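Local coordinates for cell division control protein 45 cdc45 putative (PDB 6CC2) that probably takes part in eukaryotic DNA replication as the Cdc45 component of the CMG replicative helicase, at residues 461-473 / 483-497. Residues are numbered along the deposited sequence; the frame is centred on the assembly and turned at random.
Sequences RYKKWLPFILAVL and VGYSSPISVKTLNYF
Pro467 lies over one face of the Phe497 ring, its CB 3.6 Å from the ring centroid in a CH-pi contact. The same ring meets Ile469 at its edge, where Phe497 CE1 is 4.0 Å from Ile469 CG1. Phe497 reaches both because its CG is anti to the backbone N (chi1 176°). Gly484 CA also sits at the ring edge, in plane. Beside this, the strands pair antiparallel. Phe468 and Tyr485 exchange two backbone hydrogen bonds, Phe468 N to Tyr485 O and Tyr485 N to Phe468 O, both 2.9 Å. Leu470 and Val483 repeat the pattern, and Ile469 and Gly484 form the non-hydrogen-bonded pair between them.

Before the strand, Trp465 packs against Ile489. Ile489 CG2 lies over one face of the Trp465 ring, toward its rim, 3.6 Å from Trp465 CG, while Ile489 CG1 makes a CH-pi contact with the six-membered ring. Two waters bridge the two segments where their backbones part. One donates to Trp465 O and lies 2.6 Å from Ser490 OG. The other joins Ser490 OG to Ser487 N and, weakly, to Leu466 O. Ser490 N bonds back to Ser487 O, which holds this turn together.

The pairing is the open end of the beta hairpin 468-474/479-485, within a mixed sheet. Strand 427-432 flanks strand 468-474, with backbone bonds from Arg428 and Cys430 to Ile469. Helix 444-462 packs on the sheet face bearing Phe468, Tyr485 and Val483; the start of helix 494-508 places Phe497 on the face of Ile469.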
loop_
_atom_site.group_PDB
_atom_site.type_symbol
_atom_site.label_atom_id
_atom_site.label_comp_id
_atom_site.label_asym_id
_atom_site.label_seq_id
_atom_site.Cartn_x
_atom_site.Cartn_y
_atom_site.Cartn_z
ATOM N N ARG A 461 -12.028 -11.447 10.914
ATOM C CA ARG A 461 -12.701 -12.600 11.518
ATOM C C ARG A 461 -13.519 -12.179 12.733
ATOM O O ARG A 461 -14.634 -12.670 12.944
ATOM C CB ARG A 461 -11.667 -13.651 11.901
ATOM C CG ARG A 461 -12.239 -14.765 12.779
ATOM C CD ARG A 461 -11.320 -15.968 12.750
ATOM N NE ARG A 461 -11.343 -16.598 11.445
ATOM C CZ ARG A 461 -10.765 -17.756 11.159
ATOM N NH1 ARG A 461 -10.118 -18.420 12.105
ATOM N NH2 ARG A 461 -10.836 -18.247 9.931
ATOM N N TYR A 462 -12.990 -11.249 13.530
ATOM C CA TYR A 462 -13.649 -10.833 14.762
ATOM C C TYR A 462 -14.295 -9.462 14.675
ATOM O O TYR A 462 -14.902 -9.009 15.667
ATOM C CB TYR A 462 -12.646 -10.901 15.913
ATOM C CG TYR A 462 -12.125 -12.306 16.084
ATOM C CD1 TYR A 462 -12.983 -13.341 16.475
ATOM C CD2 TYR A 462 -10.809 -12.614 15.840
ATOM C CE1 TYR A 462 -12.523 -14.636 16.596
ATOM C CE2 TYR A 462 -10.337 -13.904 15.966
ATOM C CZ TYR A 462 -11.196 -14.910 16.355
ATOM O OH TYR A 462 -10.740 -16.204 16.487
ATOM N N LYS A 463 -14.265 -8.827 13.505
ATOM C CA LYS A 463 -14.886 -7.529 13.282
ATOM C C LYS A 463 -14.376 -6.524 14.319
ATOM O O LYS A 463 -15.137 -5.801 14.959
ATOM C CB LYS A 463 -16.415 -7.616 13.310
ATOM C CG LYS A 463 -17.014 -8.539 12.286
ATOM C CD LYS A 463 -16.603 -8.188 10.880
ATOM C CE LYS A 463 -17.328 -9.050 9.849
ATOM N NZ LYS A 463 -18.752 -8.640 9.679
ATOM N N LYS A 464 -13.057 -6.505 14.495
ATOM C CA LYS A 464 -12.413 -5.649 15.478
ATOM C C LYS A 464 -10.980 -5.428 15.010
ATOM O O LYS A 464 -10.189 -6.372 15.052
ATOM C CB LYS A 464 -12.439 -6.302 16.857
ATOM C CG LYS A 464 -11.601 -5.594 17.934
ATOM C CD LYS A 464 -12.077 -4.200 18.246
ATOM C CE LYS A 464 -11.387 -3.660 19.495
ATOM N NZ LYS A 464 -11.704 -2.230 19.761
ATOM N N TRP A 465 -10.650 -4.209 14.579
ATOM C CA TRP A 465 -9.324 -3.911 14.054
ATOM C C TRP A 465 -8.379 -3.508 15.176
ATOM O O TRP A 465 -8.699 -2.630 15.984
ATOM C CB TRP A 465 -9.407 -2.805 12.989
ATOM C CG TRP A 465 -10.002 -3.350 11.756
ATOM C CD1 TRP A 465 -11.322 -3.561 11.496
ATOM C CD2 TRP A 465 -9.283 -3.831 10.611
ATOM N NE1 TRP A 465 -11.469 -4.143 10.249
ATOM C CE2 TRP A 465 -10.231 -4.325 9.697
ATOM C CE3 TRP A 465 -7.929 -3.923 10.301
ATOM C CZ2 TRP A 465 -9.869 -4.855 8.467
ATOM C CZ3 TRP A 465 -7.570 -4.464 9.076
ATOM C CH2 TRP A 465 -8.543 -4.931 8.186
ATOM N N LEU A 466 -7.243 -4.177 15.236
ATOM C CA LEU A 466 -6.202 -3.945 16.218
ATOM C C LEU A 466 -4.847 -4.052 15.548
ATOM O O LEU A 466 -4.696 -4.763 14.547
ATOM C CB LEU A 466 -6.272 -4.973 17.361
ATOM C CG LEU A 466 -7.475 -4.832 18.270
ATOM C CD1 LEU A 466 -7.557 -6.054 19.148
ATOM C CD2 LEU A 466 -7.365 -3.544 19.121
ATOM N N PRO A 467 -3.835 -3.385 16.098
ATOM C CA PRO A 467 -2.460 -3.691 15.705
ATOM C C PRO A 467 -2.109 -5.096 16.160
ATOM O O PRO A 467 -2.795 -5.696 16.996
ATOM C CB PRO A 467 -1.638 -2.607 16.411
ATOM C CG PRO A 467 -2.446 -2.207 17.579
ATOM C CD PRO A 467 -3.903 -2.417 17.204
ATOM N N PHE A 468 -1.081 -5.656 15.532
ATOM C CA PHE A 468 -0.754 -7.069 15.678
ATOM C C PHE A 468 0.722 -7.234 16.029
ATOM O O PHE A 468 1.588 -6.643 15.373
ATOM C CB PHE A 468 -1.071 -7.835 14.383
ATOM C CG PHE A 468 -1.207 -9.307 14.573
ATOM C CD1 PHE A 468 -0.088 -10.130 14.603
ATOM C CD2 PHE A 468 -2.456 -9.889 14.688
ATOM C CE1 PHE A 468 -0.227 -11.486 14.787
ATOM C CE2 PHE A 468 -2.609 -11.247 14.851
ATOM C CZ PHE A 468 -1.489 -12.055 14.928
ATOM N N ILE A 469 1.001 -8.039 17.052
ATOM C CA ILE A 469 2.365 -8.350 17.479
ATOM C C ILE A 469 2.569 -9.845 17.296
ATOM O O ILE A 469 1.809 -10.663 17.839
ATOM C CB ILE A 469 2.635 -7.923 18.930
ATOM C CG1 ILE A 469 2.551 -6.406 19.038
ATOM C CG2 ILE A 469 4.036 -8.418 19.357
ATOM C CD1 ILE A 469 2.581 -5.879 20.422
ATOM N N LEU A 470 3.571 -10.201 16.491
ATOM C CA LEU A 470 3.838 -11.577 16.103
ATOM C C LEU A 470 5.231 -11.953 16.577
ATOM O O LEU A 470 6.188 -11.217 16.320
ATOM C CB LEU A 470 3.752 -11.716 14.575
ATOM C CG LEU A 470 4.184 -13.078 14.023
ATOM C CD1 LEU A 470 3.235 -14.143 14.389
ATOM C CD2 LEU A 470 4.319 -12.958 12.491
ATOM N N ALA A 471 5.323 -13.067 17.291
ATOM C CA ALA A 471 6.601 -13.630 17.738
ATOM C C ALA A 471 6.848 -14.956 17.035
ATOM O O ALA A 471 6.022 -15.872 17.135
ATOM C CB ALA A 471 6.594 -13.842 19.247
ATOM N N VAL A 472 7.988 -15.071 16.354
ATOM C CA VAL A 472 8.338 -16.277 15.618
ATOM C C VAL A 472 9.641 -16.833 16.146
ATOM O O VAL A 472 10.643 -16.106 16.225
ATOM C CB VAL A 472 8.441 -16.014 14.098
ATOM C CG1 VAL A 472 8.660 -17.354 13.345
ATOM C CG2 VAL A 472 7.197 -15.278 13.588
ATOM N N LEU A 473 9.634 -18.128 16.474
ATOM C CA LEU A 473 10.823 -18.776 16.997
ATOM C C LEU A 473 11.918 -18.819 15.945
ATOM O O LEU A 473 11.693 -19.250 14.819
ATOM C CB LEU A 473 10.475 -20.195 17.458
ATOM C CG LEU A 473 11.655 -21.029 17.947
ATOM C CD1 LEU A 473 12.249 -20.469 19.226
ATOM C CD2 LEU A 473 11.235 -22.481 18.137
ATOM N N VAL A 483 7.677 -8.884 15.738
ATOM C CA VAL A 483 7.254 -7.859 14.797
ATOM C C VAL A 483 5.974 -7.225 15.325
ATOM O O VAL A 483 5.046 -7.934 15.742
ATOM C CB VAL A 483 7.027 -8.450 13.394
ATOM C CG1 VAL A 483 6.353 -7.406 12.496
ATOM C CG2 VAL A 483 8.343 -8.913 12.804
ATOM N N GLY A 484 5.915 -5.900 15.296
ATOM C CA GLY A 484 4.698 -5.167 15.575
ATOM C C GLY A 484 4.263 -4.425 14.324
ATOM O O GLY A 484 5.062 -3.731 13.702
ATOM N N TYR A 485 2.985 -4.592 13.968
ATOM C CA TYR A 485 2.454 -4.005 12.752
ATOM C C TYR A 485 1.123 -3.325 13.023
ATOM O O TYR A 485 0.256 -3.881 13.700
ATOM C CB TYR A 485 2.250 -5.062 11.649
ATOM C CG TYR A 485 1.558 -4.496 10.422
ATOM C CD1 TYR A 485 2.247 -3.733 9.509
ATOM C CD2 TYR A 485 0.201 -4.713 10.209
ATOM C CE1 TYR A 485 1.602 -3.188 8.383
ATOM C CE2 TYR A 485 -0.436 -4.187 9.090
ATOM C CZ TYR A 485 0.268 -3.429 8.202
ATOM O OH TYR A 485 -0.350 -2.898 7.097
ATOM N N SER A 486 0.963 -2.130 12.472
ATOM C CA SER A 486 -0.267 -1.369 12.612
ATOM C C SER A 486 -0.821 -1.067 11.228
ATOM O O SER A 486 -0.170 -0.382 10.431
ATOM C CB SER A 486 -0.008 -0.085 13.393
ATOM O OG SER A 486 -1.154 0.724 13.463
ATOM N N SER A 487 -2.016 -1.608 10.934
ATOM C CA SER A 487 -2.605 -1.348 9.601
ATOM C C SER A 487 -3.151 0.072 9.504
ATOM O O SER A 487 -3.375 0.742 10.521
ATOM C CB SER A 487 -3.714 -2.348 9.325
ATOM O OG SER A 487 -4.888 -2.008 10.024
ATOM N N PRO A 488 -3.411 0.559 8.283
ATOM C CA PRO A 488 -3.935 1.923 8.143
ATOM C C PRO A 488 -5.262 2.145 8.848
ATOM O O PRO A 488 -5.585 3.288 9.197
ATOM C CB PRO A 488 -4.069 2.105 6.616
ATOM C CG PRO A 488 -2.989 1.196 6.057
ATOM C CD PRO A 488 -2.984 -0.016 6.984
ATOM N N ILE A 489 -6.055 1.101 9.046
ATOM C CA ILE A 489 -7.305 1.255 9.777
ATOM C C ILE A 489 -7.059 1.713 11.208
ATOM O O ILE A 489 -7.915 2.378 11.803
ATOM C CB ILE A 489 -8.088 -0.071 9.730
ATOM C CG1 ILE A 489 -8.533 -0.385 8.287
ATOM C CG2 ILE A 489 -9.312 -0.002 10.649
ATOM C CD1 ILE A 489 -9.501 0.589 7.697
ATOM N N SER A 490 -5.896 1.385 11.777
ATOM C CA SER A 490 -5.574 1.735 13.156
ATOM C C SER A 490 -4.698 2.983 13.268
ATOM O O SER A 490 -4.064 3.193 14.312
ATOM C CB SER A 490 -4.872 0.564 13.851
ATOM O OG SER A 490 -5.577 -0.652 13.690
ATOM N N VAL A 491 -4.663 3.827 12.230
ATOM C CA VAL A 491 -3.706 4.940 12.216
ATOM C C VAL A 491 -3.946 5.888 13.387
ATOM O O VAL A 491 -3.011 6.536 13.864
ATOM C CB VAL A 491 -3.780 5.677 10.864
ATOM C CG1 VAL A 491 -5.154 6.290 10.653
ATOM C CG2 VAL A 491 -2.684 6.759 10.745
ATOM N N LYS A 492 -5.188 6.001 13.858
ATOM C CA LYS A 492 -5.487 6.960 14.915
ATOM C C LYS A 492 -4.754 6.623 16.210
ATOM O O LYS A 492 -4.537 7.512 17.043
ATOM C CB LYS A 492 -6.996 7.013 15.189
ATOM C CG LYS A 492 -7.783 7.851 14.211
ATOM C CD LYS A 492 -9.225 8.054 14.673
ATOM C CE LYS A 492 -9.304 8.971 15.889
ATOM N NZ LYS A 492 -10.718 9.255 16.300
ATOM N N THR A 493 -4.401 5.358 16.413
ATOM C CA THR A 493 -3.723 4.933 17.630
ATOM C C THR A 493 -2.283 4.508 17.365
ATOM O O THR A 493 -1.669 3.832 18.203
ATOM C CB THR A 493 -4.499 3.789 18.303
ATOM O OG1 THR A 493 -4.678 2.702 17.397
ATOM C CG2 THR A 493 -5.857 4.292 18.779
ATOM N N LEU A 494 -1.724 4.900 16.223
ATOM C CA LEU A 494 -0.365 4.480 15.885
ATOM C C LEU A 494 0.658 5.125 16.808
ATOM O O LEU A 494 1.651 4.481 17.170
ATOM C CB LEU A 494 -0.062 4.830 14.427
ATOM C CG LEU A 494 1.364 4.537 13.956
ATOM C CD1 LEU A 494 1.720 3.084 14.129
ATOM C CD2 LEU A 494 1.519 4.949 12.508
ATOM N N ASN A 495 0.451 6.393 17.179
ATOM C CA ASN A 495 1.339 7.042 18.134
ATOM C C ASN A 495 1.501 6.184 19.382
ATOM O O ASN A 495 2.623 5.934 19.843
ATOM C CB ASN A 495 0.802 8.420 18.536
ATOM C CG ASN A 495 1.133 9.489 17.540
ATOM O OD1 ASN A 495 1.923 9.278 16.625
ATOM N ND2 ASN A 495 0.542 10.671 17.726
ATOM N N TYR A 496 0.380 5.757 19.957
ATOM C CA TYR A 496 0.417 5.015 21.210
ATOM C C TYR A 496 1.043 3.647 21.010
ATOM O O TYR A 496 1.864 3.211 21.827
ATOM C CB TYR A 496 -1.002 4.894 21.779
ATOM C CG TYR A 496 -1.074 4.269 23.155
ATOM C CD1 TYR A 496 -0.930 5.037 24.296
ATOM C CD2 TYR A 496 -1.304 2.899 23.307
ATOM C CE1 TYR A 496 -0.994 4.465 25.559
ATOM C CE2 TYR A 496 -1.367 2.321 24.569
ATOM C CZ TYR A 496 -1.216 3.109 25.686
ATOM O OH TYR A 496 -1.279 2.543 26.940
ATOM N N PHE A 497 0.668 2.947 19.929
ATOM C CA PHE A 497 1.198 1.612 19.683
ATOM C C PHE A 497 2.709 1.653 19.512
ATOM O O PHE A 497 3.437 0.855 20.116
ATOM C CB PHE A 497 0.526 0.999 18.450
ATOM C CG PHE A 497 1.088 -0.333 18.064
ATOM C CD1 PHE A 497 0.757 -1.457 18.784
ATOM C CD2 PHE A 497 1.928 -0.456 16.967
ATOM C CE1 PHE A 497 1.280 -2.705 18.437
ATOM C CE2 PHE A 497 2.453 -1.684 16.610
ATOM C CZ PHE A 497 2.118 -2.812 17.348
HETATM O O HOH W 1 -7.321 -0.282 15.588
HETATM O O HOH W 2 -4.133 -2.719 12.579
#